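Local coordinates for D-3-phosphoglycerate dehydrogenase (Sulfolobus tokodaii, PDB 2EKL), which probably catalyses the NAD-dependent oxidation of 3-phosphoglycerate and belongs to the D-isomer specific 2-hydroxyacid dehydrogenase family, at residues 58-61 with 62-66; 72-76 with 77-81. All coordinates share one frame; numbering follows the deposited sequence.

Contact 1. Residues 58-61 with 62-66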
# COMPACT_ATOMS: atom_id res chain seq x y z
N VAL A 58 31.02 -8.10 15.85
CA VAL A 58 31.98 -7.46 16.75
C VAL A 58 31.67 -7.88 18.18
O VAL A 58 31.13 -7.12 18.97
CB VAL A 58 31.90 -5.92 16.63
CG1 VAL A 58 32.97 -5.26 17.48
CG2 VAL A 58 32.06 -5.50 15.17
N THR A 59 32.03 -9.12 18.49
CA THR A 59 31.80 -9.70 19.80
C THR A 59 32.82 -9.26 20.84
O THR A 59 33.80 -8.58 20.53
CB THR A 59 31.79 -11.23 19.72
OG1 THR A 59 33.00 -11.68 19.09
CG2 THR A 59 30.60 -11.72 18.92
N LYS A 60 32.58 -9.66 22.09
CA LYS A 60 33.45 -9.32 23.20
C LYS A 60 34.92 -9.67 22.96
O LYS A 60 35.80 -8.85 23.22
CB LYS A 60 32.95 -10.00 24.47
CG LYS A 60 33.77 -9.71 25.72
CD LYS A 60 33.12 -10.32 26.96
CE LYS A 60 32.91 -11.82 26.81
NZ LYS A 60 32.22 -12.42 27.98
N ASP A 61 35.17 -10.88 22.47
CA ASP A 61 36.54 -11.31 22.22
C ASP A 61 37.21 -10.50 21.11
O ASP A 61 38.43 -10.32 21.12
CB ASP A 61 36.57 -12.80 21.86
CG ASP A 61 36.07 -13.08 20.46
OD1 ASP A 61 34.94 -12.65 20.14
OD2 ASP A 61 36.79 -13.74 19.69
N VAL A 62 36.42 -10.02 20.16
CA VAL A 62 36.96 -9.21 19.07
C VAL A 62 37.43 -7.87 19.61
O VAL A 62 38.50 -7.37 19.24
CB VAL A 62 35.90 -8.96 17.97
CG1 VAL A 62 36.48 -8.05 16.89
CG2 VAL A 62 35.46 -10.28 17.36
N ILE A 63 36.63 -7.28 20.49
CA ILE A 63 36.95 -5.99 21.09
C ILE A 63 38.17 -6.10 22.00
O ILE A 63 39.03 -5.21 22.01
CB ILE A 63 35.76 -5.44 21.92
CG1 ILE A 63 34.61 -5.07 20.98
CG2 ILE A 63 36.19 -4.24 22.74
CD1 ILE A 63 33.35 -4.61 21.68
N GLU A 64 38.25 -7.19 22.75
CA GLU A 64 39.38 -7.40 23.66
C GLU A 64 40.68 -7.47 22.86
O GLU A 64 41.70 -6.91 23.28
CB GLU A 64 39.19 -8.70 24.44
CG GLU A 64 37.92 -8.72 25.30
CD GLU A 64 37.78 -10.00 26.10
OE1 GLU A 64 37.74 -11.09 25.48
OE2 GLU A 64 37.70 -9.92 27.34
N LYS A 65 40.63 -8.14 21.72
CA LYS A 65 41.79 -8.28 20.85
C LYS A 65 42.13 -6.94 20.19
O LYS A 65 43.28 -6.66 19.88
CB LYS A 65 41.53 -9.34 19.79
CG LYS A 65 42.76 -9.80 19.03
CD LYS A 65 43.77 -10.44 19.97
CE LYS A 65 44.99 -10.96 19.21
NZ LYS A 65 44.63 -12.06 18.27
N GLY A 66 41.10 -6.12 19.96
CA GLY A 66 41.32 -4.82 19.34
C GLY A 66 41.79 -3.83 20.38
O GLY A 66 41.05 -2.93 20.78
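Val62 and Thr59 meet at the first turn of helix 60-65, where Val62 CG2 sits 3.3 Å from Thr59 OG1, the two side chains crossing at about a right angle. Thr59 holds the N-cap position, yet it closes the turn through its carbonyl and not through its hydroxyl: Val62 N makes a weak bond of 3.0 Å to Thr59 O. The same oxygen takes a straighter bond from Ile63 N, 3.1 Å away, so one acceptor serves two successive amides. Ile63 also turns its CG1 to Val58 CG1, 3.9 Å off, an apolar touch that ties the residue just before the N-cap to the buried side of the helix. Ile63 faces helix 84-89, against Ala87, while Val62 meets Leu41 of helix 37-43. The helix is the crossover element of a beta-alpha-beta unit, linking strands 49-52 and 71-74 of the parallel sheet. Next, Glu64 N donates to Lys60 O at 3.0 Å. With CG anti to the carbonyl carbon (chi1 -60°), the Glu64 chain rises beside that of Lys60, both pointing the same way, and its CG comes within 3.0 Å of Lys60 O; the charged ends stay apart, at a separation too large for a salt bridge. Lys65 N bonds Asp61 O at 3.2 Å, while the ammonium of Lys65 turns away to bond Leu41 O. Gly66, the first residue to leave helical geometry, still sends its N to Val62 O.

Contact 2. Residues 72-76 with 77-81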
# COMPACT_ATOMS: atom_id res chain seq x y z
N ILE A 72 33.96 2.21 16.58
CA ILE A 72 33.34 1.07 15.92
C ILE A 72 32.20 1.68 15.10
O ILE A 72 31.34 2.35 15.66
CB ILE A 72 32.75 0.06 16.92
CG1 ILE A 72 33.86 -0.65 17.68
CG2 ILE A 72 31.87 -0.95 16.19
CD1 ILE A 72 33.36 -1.59 18.77
N ALA A 73 32.22 1.46 13.79
CA ALA A 73 31.18 2.00 12.93
C ALA A 73 30.34 0.90 12.32
O ALA A 73 30.87 -0.02 11.69
CB ALA A 73 31.80 2.86 11.83
N ARG A 74 29.03 1.00 12.50
CA ARG A 74 28.09 0.03 11.95
C ARG A 74 27.32 0.73 10.84
O ARG A 74 26.53 1.64 11.11
CB ARG A 74 27.12 -0.45 13.04
CG ARG A 74 25.92 -1.22 12.52
CD ARG A 74 26.32 -2.54 11.91
NE ARG A 74 25.20 -3.20 11.24
CZ ARG A 74 24.12 -3.68 11.85
NH1 ARG A 74 24.00 -3.58 13.17
NH2 ARG A 74 23.16 -4.27 11.15
N ALA A 75 27.56 0.33 9.60
CA ALA A 75 26.87 0.94 8.47
C ALA A 75 25.49 0.30 8.38
O ALA A 75 25.22 -0.50 7.48
CB ALA A 75 27.65 0.72 7.18
N GLY A 76 24.63 0.65 9.33
CA GLY A 76 23.28 0.10 9.36
C GLY A 76 22.39 0.90 10.30
O GLY A 76 22.82 1.88 10.90
N ILE A 77 21.14 0.47 10.44
CA ILE A 77 20.18 1.17 11.28
C ILE A 77 20.09 0.58 12.69
O ILE A 77 19.33 1.07 13.52
CB ILE A 77 18.78 1.14 10.64
CG1 ILE A 77 18.30 -0.30 10.50
CG2 ILE A 77 18.83 1.82 9.27
CD1 ILE A 77 16.94 -0.45 9.85
N GLY A 78 20.87 -0.46 12.95
CA GLY A 78 20.86 -1.10 14.26
C GLY A 78 22.24 -1.49 14.73
O GLY A 78 23.23 -1.23 14.05
N LEU A 79 22.32 -2.13 15.90
CA LEU A 79 23.60 -2.54 16.46
C LEU A 79 23.55 -3.94 17.06
O LEU A 79 24.29 -4.25 18.00
CB LEU A 79 24.03 -1.55 17.56
CG LEU A 79 24.19 -0.08 17.17
CD1 LEU A 79 24.45 0.75 18.42
CD2 LEU A 79 25.33 0.08 16.18
N ASP A 80 22.70 -4.79 16.51
CA ASP A 80 22.55 -6.15 17.01
C ASP A 80 23.78 -7.05 16.85
O ASP A 80 23.87 -8.09 17.49
CB ASP A 80 21.34 -6.83 16.35
CG ASP A 80 20.04 -6.11 16.63
OD1 ASP A 80 19.78 -5.78 17.81
OD2 ASP A 80 19.27 -5.87 15.68
N ASN A 81 24.72 -6.64 16.00
CA ASN A 81 25.91 -7.45 15.78
C ASN A 81 27.12 -6.89 16.53
O ASN A 81 28.25 -7.34 16.33
CB ASN A 81 26.22 -7.55 14.28
CG ASN A 81 26.64 -6.23 13.68
OD1 ASN A 81 26.07 -5.18 13.98
ND2 ASN A 81 27.65 -6.28 12.80
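Arg74 NH1 lies 2.6 Å from Gly78 O and 2.7 Å from Asn81 OD1, but the N-H directions suit neither oxygen, and neither approach is a hydrogen bond. Asn81 OD1 stands over one face of the guanidinium, whose plane is turned 75° from that of the amide; the backbone of Leu79 comes to its edge. Lower down the same side chain, Arg74 CG is 3.1 Å from Gly78 O, and Arg74 CB packs on Leu79 CD2 at 3.7 Å. A bend at chi2 (67°) carries the arginine alongside the loop that follows strand 71-74. Further out, Asn81 ND2 bonds Thr56 O, which fixes the amide and so the placing of OD1, while Asp80 pairs with Arg233. On the strand side, an inverse gamma turn centred on Ala75, with a weak bond from Gly76 N to Arg74 O, redirects the chain toward Ile77, whose side chain touches the bound NAD. Cutting Arg74 back to an alanine would keep the CB touch on Leu79 but would probably leave Gly78 O and Asn81 OD1 without their nearby positive charge. What draws the guanidinium to these two oxygens is thus likely to be charge attraction rather than directional bonding.

In the fold
Contact 1 and contact 2 follow one another along the chain, their centres about 15 Å apart, within the domain built on the five-stranded parallel sheet. Helix 60-65 leads into strand 71-74, and the loop after that strand runs back past the start of the helix: Val58 N lies 2.9 Å from Asn81 O, a probable hydrogen bond. Alongside this link, Ile72 CD1 packs against Val58 CG1 and Ile63 CD1, seating the helix on its own successor strand. The pair thus leads from the outer helical layer of the domain toward the cleft, where 77-81 opens with a residue of the NAD pocket, close to Ala286.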